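Local coordinates for protein inositol 2-dehydrogenase (Sinorhizobium meliloti, PDB 4HKT) that catalyses the NAD-dependent oxidation of myo-inositol to scyllo-inosose, the first step in breaking inositol down to acetyl-CoA, at residues R29-A34 with A61-A66; K114-V119 with A293-G298. One frame throughout, in Å; residues are numbered along the deposited sequence.

Contact 1 of 2, residues R29-A34 with A61-A66; sequences RLVAVA and AADIDA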
ATOM      1  N   ARG B  29      38.086  13.785  -0.566  1.00 43.93           N
ATOM      2  CA  ARG B  29      38.607  13.762  -1.930  1.00 44.53           C
ATOM      3  C   ARG B  29      39.188  12.396  -2.241  1.00 40.52           C
ATOM      4  O   ARG B  29      39.963  11.852  -1.460  1.00 43.09           O
ATOM      5  CB  ARG B  29      39.712  14.826  -2.127  1.00 51.37           C
ATOM      6  CG  ARG B  29      40.269  14.906  -3.560  1.00 58.02           C
ATOM      7  CD  ARG B  29      41.525  15.775  -3.706  1.00 63.50           C
ATOM      8  NE  ARG B  29      41.362  17.097  -3.088  1.00 70.24           N
ATOM      9  CZ  ARG B  29      41.874  17.478  -1.912  1.00 70.74           C
ATOM     10  NH1 ARG B  29      42.628  16.658  -1.190  1.00 67.60           N
ATOM     11  NH2 ARG B  29      41.633  18.705  -1.456  1.00 70.38           N
ATOM     12  N   LEU B  30      38.850  11.868  -3.405  1.00 38.02           N
ATOM     13  CA  LEU B  30      39.467  10.657  -3.895  1.00 39.41           C
ATOM     14  C   LEU B  30      40.770  11.022  -4.615  1.00 41.96           C
ATOM     15  O   LEU B  30      40.759  11.692  -5.648  1.00 40.72           O
ATOM     16  CB  LEU B  30      38.523   9.916  -4.835  1.00 38.33           C
ATOM     17  CG  LEU B  30      39.054   8.586  -5.353  1.00 39.47           C
ATOM     18  CD1 LEU B  30      39.309   7.621  -4.202  1.00 41.10           C
ATOM     19  CD2 LEU B  30      38.061   7.983  -6.319  1.00 39.85           C
ATOM     20  N   VAL B  31      41.880  10.565  -4.047  1.00 42.87           N
ATOM     21  CA  VAL B  31      43.236  10.911  -4.486  1.00 41.52           C
ATOM     22  C   VAL B  31      43.835   9.798  -5.336  1.00 43.07           C
ATOM     23  O   VAL B  31      44.437  10.073  -6.374  1.00 47.27           O
ATOM     24  CB  VAL B  31      44.147  11.154  -3.254  1.00 40.22           C
ATOM     25  CG1 VAL B  31      45.601  11.355  -3.657  1.00 40.18           C
ATOM     26  CG2 VAL B  31      43.636  12.339  -2.453  1.00 39.17           C
ATOM     27  N   ALA B  32      43.676   8.544  -4.902  1.00 39.14           N
ATOM     28  CA  ALA B  32      44.334   7.422  -5.561  1.00 39.20           C
ATOM     29  C   ALA B  32      43.476   6.171  -5.608  1.00 39.87           C
ATOM     30  O   ALA B  32      42.740   5.886  -4.666  1.00 37.64           O
ATOM     31  CB  ALA B  32      45.655   7.120  -4.880  1.00 39.66           C
ATOM     32  N   VAL B  33      43.544   5.462  -6.728  1.00 39.67           N
ATOM     33  CA  VAL B  33      42.943   4.143  -6.864  1.00 42.01           C
ATOM     34  C   VAL B  33      44.025   3.114  -7.149  1.00 41.09           C
ATOM     35  O   VAL B  33      44.996   3.414  -7.840  1.00 37.96           O
ATOM     36  CB  VAL B  33      41.958   4.081  -8.036  1.00 45.13           C
ATOM     37  CG1 VAL B  33      41.311   2.692  -8.127  1.00 45.18           C
ATOM     38  CG2 VAL B  33      40.904   5.150  -7.876  1.00 50.96           C
ATOM     39  N   ALA B  34      43.825   1.898  -6.636  1.00 36.77           N
ATOM     40  CA  ALA B  34      44.659   0.757  -6.947  1.00 35.72           C
ATOM     41  C   ALA B  34      43.785  -0.482  -7.234  1.00 37.50           C
ATOM     42  O   ALA B  34      42.646  -0.590  -6.750  1.00 30.84           O
ATOM     43  CB  ALA B  34      45.627   0.490  -5.806  1.00 37.03           C
ATOM     44  N   ALA B  61      52.204   6.709   1.268  1.00 35.81           N
ATOM     45  CA  ALA B  61      51.834   8.104   0.956  1.00 37.14           C
ATOM     46  C   ALA B  61      51.473   8.985   2.132  1.00 38.32           C
ATOM     47  O   ALA B  61      50.572   8.683   2.911  1.00 40.98           O
ATOM     48  CB  ALA B  61      50.708   8.142  -0.064  1.00 36.84           C
ATOM     49  N   ALA B  62      52.154  10.120   2.221  1.00 41.17           N
ATOM     50  CA  ALA B  62      51.819  11.176   3.171  1.00 42.02           C
ATOM     51  C   ALA B  62      50.500  11.876   2.825  1.00 40.12           C
ATOM     52  O   ALA B  62      49.823  12.406   3.700  1.00 42.72           O
ATOM     53  CB  ALA B  62      52.951  12.203   3.221  1.00 46.65           C
ATOM     54  N   ASP B  63      50.133  11.871   1.550  1.00 41.51           N
ATOM     55  CA  ASP B  63      48.905  12.524   1.113  1.00 41.22           C
ATOM     56  C   ASP B  63      47.666  11.590   1.083  1.00 41.18           C
ATOM     57  O   ASP B  63      46.740  11.799   0.288  1.00 39.62           O
ATOM     58  CB  ASP B  63      49.127  13.157  -0.252  1.00 41.28           C
ATOM     59  CG  ASP B  63      49.230  12.149  -1.347  1.00 45.24           C
ATOM     60  OD1 ASP B  63      49.670  10.997  -1.083  1.00 46.01           O
ATOM     61  OD2 ASP B  63      48.872  12.512  -2.490  1.00 46.17           O
ATOM     62  N   ILE B  64      47.661  10.561   1.937  1.00 39.16           N
ATOM     63  CA  ILE B  64      46.494   9.711   2.131  1.00 35.49           C
ATOM     64  C   ILE B  64      46.182   9.668   3.637  1.00 31.33           C
ATOM     65  O   ILE B  64      47.055   9.362   4.443  1.00 33.52           O
ATOM     66  CB  ILE B  64      46.736   8.295   1.585  1.00 35.43           C
ATOM     67  CG1 ILE B  64      47.004   8.313   0.081  1.00 35.59           C
ATOM     68  CG2 ILE B  64      45.551   7.396   1.891  1.00 35.68           C
ATOM     69  CD1 ILE B  64      45.842   8.741  -0.795  1.00 36.23           C
ATOM     70  N   ASP B  65      44.947  10.010   3.997  1.00 29.74           N
ATOM     71  CA  ASP B  65      44.470   9.973   5.383  1.00 30.79           C
ATOM     72  C   ASP B  65      43.731   8.652   5.716  1.00 28.15           C
ATOM     73  O   ASP B  65      43.706   8.210   6.852  1.00 29.03           O
ATOM     74  CB  ASP B  65      43.503  11.138   5.626  1.00 34.06           C
ATOM     75  CG  ASP B  65      44.123  12.521   5.283  1.00 39.15           C
ATOM     76  OD1 ASP B  65      45.208  12.833   5.815  1.00 41.97           O
ATOM     77  OD2 ASP B  65      43.503  13.292   4.512  1.00 38.48           O
ATOM     78  N   ALA B  66      43.113   8.056   4.712  1.00 27.26           N
ATOM     79  CA  ALA B  66      42.154   7.014   4.929  1.00 28.56           C
ATOM     80  C   ALA B  66      42.136   6.139   3.699  1.00 26.91           C
ATOM     81  O   ALA B  66      42.334   6.649   2.583  1.00 26.53           O
ATOM     82  CB  ALA B  66      40.783   7.623   5.161  1.00 29.73           C
TER
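Val31 and Ile64 meet through the methyl at the end of the isoleucine. Ile64 CD1 lies 3.8 Å from Val31 CB and 3.9 Å from Val31 CG1, so it sits against the side of the valine where CG1 leaves the branch point. The two side chains run past each other in opposite directions. Ile64 reaches across with CG1 anti to its carbonyl carbon (chi1 -62°), and the turn at chi2, -66°, brings CD1 up to Val31. The same methyl also comes within 4.4 Å of Ala32 CB, a looser touch that lets one isoleucine tip cover two successive residues of the strand.

Asp63 approaches the valine obliquely, its carboxylate lying beside Val31 CG1, with OD2 3.7 Å from that methyl. This is van der Waals contact only; the carboxylate is paired, through OD2, in a salt bridge with Arg53 NH2. Asp63 also gives its backbone O to Arg5 NE, which ties the turn to strand 4-9. No hydrogen bond joins the two segments directly, and Val31, Ala32 and Ile64 are all buried.

Residues 61-64 form a type I beta turn as the chain leaves helix 55-60, and the chain then enters strand 66-69. Strand 28-34 lies beside strand 4-9 in the parallel sheet of the NAD-binding Rossmann domain, and on its other edge Val31 pairs through the backbone with Glu51. Around the contact Ala32 also touches Ile58 of helix 55-60, and Val33 packs on Ala41 and Ile44 of helix 38-48.

Contact 2 of 2, residues K114-V119 with A293-G298; sequences KAKLMV and AAIEKG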
ATOM      1  N   LYS B 114      45.906   1.849  17.788  1.00 27.84           N
ATOM      2  CA  LYS B 114      44.817   2.841  17.909  1.00 32.50           C
ATOM      3  C   LYS B 114      44.295   3.297  16.562  1.00 30.02           C
ATOM      4  O   LYS B 114      43.979   4.488  16.342  1.00 31.86           O
ATOM      5  CB  LYS B 114      45.294   4.031  18.765  1.00 35.77           C
ATOM      6  CG  LYS B 114      45.516   3.630  20.219  1.00 39.77           C
ATOM      7  CD  LYS B 114      46.677   4.377  20.877  1.00 48.27           C
ATOM      8  CE  LYS B 114      46.224   5.540  21.750  1.00 51.13           C
ATOM      9  NZ  LYS B 114      45.939   5.115  23.153  1.00 53.73           N
ATOM     10  N   ALA B 115      44.188   2.334  15.655  1.00 26.40           N
ATOM     11  CA  ALA B 115      43.637   2.557  14.344  1.00 23.70           C
ATOM     12  C   ALA B 115      42.112   2.669  14.396  1.00 20.76           C
ATOM     13  O   ALA B 115      41.450   2.102  15.256  1.00 21.70           O
ATOM     14  CB  ALA B 115      44.071   1.440  13.391  1.00 25.10           C
ATOM     15  N   LYS B 116      41.587   3.406  13.449  1.00 20.28           N
ATOM     16  CA  LYS B 116      40.169   3.553  13.220  1.00 21.68           C
ATOM     17  C   LYS B 116      39.791   2.585  12.107  1.00 20.49           C
ATOM     18  O   LYS B 116      40.385   2.617  11.040  1.00 20.78           O
ATOM     19  CB  LYS B 116      39.863   4.983  12.766  1.00 23.96           C
ATOM     20  CG  LYS B 116      40.173   6.054  13.810  1.00 25.69           C
ATOM     21  CD  LYS B 116      39.762   7.426  13.272  1.00 28.25           C
ATOM     22  CE  LYS B 116      40.038   8.539  14.271  1.00 29.39           C
ATOM     23  NZ  LYS B 116      41.505   8.641  14.573  1.00 29.65           N
ATOM     24  N   LEU B 117      38.845   1.696  12.398  1.00 20.74           N
ATOM     25  CA  LEU B 117      38.355   0.709  11.436  1.00 21.08           C
ATOM     26  C   LEU B 117      36.830   0.661  11.505  1.00 20.24           C
ATOM     27  O   LEU B 117      36.254   0.396  12.559  1.00 22.27           O
ATOM     28  CB  LEU B 117      38.932  -0.696  11.771  1.00 20.79           C
ATOM     29  CG  LEU B 117      38.286  -1.917  11.093  1.00 19.75           C
ATOM     30  CD1 LEU B 117      38.623  -1.866   9.629  1.00 20.62           C
ATOM     31  CD2 LEU B 117      38.738  -3.263  11.665  1.00 21.10           C
HETATM   32  N   MSE B 118      36.207   0.881  10.371  1.00 19.06           N
HETATM   33  CA  MSE B 118      34.801   0.646  10.199  1.00 20.66           C
HETATM   34  C   MSE B 118      34.699  -0.457   9.196  1.00 20.16           C
HETATM   35  O   MSE B 118      35.436  -0.474   8.197  1.00 19.48           O
HETATM   36  CB  MSE B 118      34.150   1.897   9.606  1.00 22.25           C
HETATM   37  CG  MSE B 118      32.667   1.685   9.389  1.00 24.05           C
HETATM   38 SE   MSE B 118      31.825   3.348   8.726  1.00 28.12          SE
HETATM   39  CE  MSE B 118      31.868   4.366  10.377  1.00 28.60           C
ATOM     40  N   VAL B 119      33.758  -1.383   9.422  1.00 20.63           N
ATOM     41  CA  VAL B 119      33.547  -2.465   8.487  1.00 19.77           C
ATOM     42  C   VAL B 119      32.311  -2.153   7.683  1.00 19.67           C
ATOM     43  O   VAL B 119      31.440  -1.437   8.132  1.00 24.54           O
ATOM     44  CB  VAL B 119      33.442  -3.862   9.199  1.00 20.13           C
ATOM     45  CG1 VAL B 119      34.682  -4.142  10.028  1.00 21.05           C
ATOM     46  CG2 VAL B 119      32.215  -3.963  10.077  1.00 20.94           C
ATOM     47  N   ALA B 293      33.113  11.380  10.082  1.00 34.54           N
ATOM     48  CA  ALA B 293      32.790  11.932  11.372  1.00 34.46           C
ATOM     49  C   ALA B 293      33.649  11.266  12.413  1.00 33.92           C
ATOM     50  O   ALA B 293      34.099  11.899  13.381  1.00 34.69           O
ATOM     51  CB  ALA B 293      31.308  11.735  11.682  1.00 37.07           C
ATOM     52  N   ALA B 294      33.875   9.972  12.223  1.00 34.97           N
ATOM     53  CA  ALA B 294      34.726   9.202  13.118  1.00 32.75           C
ATOM     54  C   ALA B 294      36.145   9.717  13.055  1.00 30.91           C
ATOM     55  O   ALA B 294      36.803   9.797  14.071  1.00 31.76           O
ATOM     56  CB  ALA B 294      34.709   7.733  12.735  1.00 35.03           C
ATOM     57  N   ILE B 295      36.616  10.014  11.851  1.00 31.03           N
ATOM     58  CA  ILE B 295      37.973  10.522  11.670  1.00 32.81           C
ATOM     59  C   ILE B 295      38.102  11.916  12.295  1.00 38.56           C
ATOM     60  O   ILE B 295      39.055  12.183  13.042  1.00 38.67           O
ATOM     61  CB  ILE B 295      38.334  10.597  10.186  1.00 32.63           C
ATOM     62  CG1 ILE B 295      38.488   9.186   9.612  1.00 31.95           C
ATOM     63  CG2 ILE B 295      39.642  11.371   9.977  1.00 34.68           C
ATOM     64  CD1 ILE B 295      38.591   9.169   8.110  1.00 33.34           C
ATOM     65  N   GLU B 296      37.134  12.789  11.995  1.00 38.39           N
ATOM     66  CA  GLU B 296      37.188  14.196  12.415  1.00 41.66           C
ATOM     67  C   GLU B 296      37.007  14.338  13.935  1.00 40.34           C
ATOM     68  O   GLU B 296      37.830  14.971  14.606  1.00 40.37           O
ATOM     69  CB  GLU B 296      36.182  15.040  11.621  1.00 43.80           C
ATOM     70  CG  GLU B 296      36.585  15.245  10.156  1.00 49.31           C
ATOM     71  CD  GLU B 296      35.625  16.132   9.354  1.00 58.84           C
ATOM     72  OE1 GLU B 296      34.529  16.458   9.873  1.00 68.40           O
ATOM     73  OE2 GLU B 296      35.952  16.510   8.195  1.00 58.80           O
ATOM     74  N   LYS B 297      35.995  13.692  14.490  1.00 37.85           N
ATOM     75  CA  LYS B 297      35.654  13.883  15.907  1.00 39.53           C
ATOM     76  C   LYS B 297      36.172  12.833  16.871  1.00 37.75           C
ATOM     77  O   LYS B 297      36.049  12.991  18.087  1.00 37.63           O
ATOM     78  CB  LYS B 297      34.151  14.027  16.057  1.00 42.77           C
ATOM     79  CG  LYS B 297      33.611  15.214  15.286  1.00 48.23           C
ATOM     80  CD  LYS B 297      32.114  15.372  15.469  1.00 53.98           C
ATOM     81  CE  LYS B 297      31.583  16.434  14.513  1.00 61.19           C
ATOM     82  NZ  LYS B 297      30.274  16.976  14.984  1.00 67.01           N
ATOM     83  N   GLY B 298      36.755  11.756  16.351  1.00 38.68           N
ATOM     84  CA  GLY B 298      37.207  10.661  17.223  1.00 37.67           C
ATOM     85  C   GLY B 298      36.100   9.846  17.871  1.00 34.79           C
ATOM     86  O   GLY B 298      36.355   9.065  18.785  1.00 37.19           O
TER
HETATM   87  O   HOH W   1      41.646  11.069  12.942  1.00 35.13           O
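Lys116 makes the direct contacts with the helix end through its aliphatic chain. CE lies 3.5 Å from Ala294 O and 3.9 Å from Ile295 CA, so the methylenes lie against the backbone of the last helical turn. Side chain to side chain, the approach is looser: Lys116 CD is 4.3 Å from Ile295 CG1.

The polar link goes through a water. Lys116 NZ donates to it at 2.9 Å, and the water in turn donates to Ile295 O at 2.8 Å. The chain is extended as far as CE and then bends at chi4 (62°), which turns the ammonium group to this water. Ala294 O also takes a weak hydrogen bond from Gly298 N, where the helix ends with positive phi, and Ile295 O presents a late-helix carbonyl to the water. The negative end of the helix dipole would probably favour a cation here. With an alanine in place of Lys116, the water would probably lose its ammonium donor and the helix backbone at Ala294 and Ile295 its methylene cover.

Strand 117-120, the edge of the parallel sheet within this chain, is hydrogen-bonded through the backbone to strand 89-93, together with Lys116 just before it: Lys116 and Met118 (present as selenomethionine) pair with Ile90, Met118 also with Cys92. Helix 281-297 packs beside these two strands: Met118 touches its Ser290 and Phe291, Ile295 reaches Ala89, and the loop residue Ile301 touches Lys116, Met118 and Ala294.

Overall arrangement
Both contacts reach the six-stranded parallel sheet of the Rossmann domain: contact 1 involves strand 28-34 and the entry to the inner strand 66-69, and contact 2 the edge strand 117-120. Their centres are about 16 Å apart, and they come in series along the chain, contact 1 closing before contact 2 opens. Contact 1 is local, whereas contact 2 spans 173 intervening residues and brings in helix 281-297, which follows most strands of the mixed sheet in the chain. The two meet where Ala66 CB packs 4.0 Å from Ile295 CD1. In this two-domain member of the Gfo/Idh/MocA family, a helix from late in the chain thus packs against the N-terminal Rossmann domain.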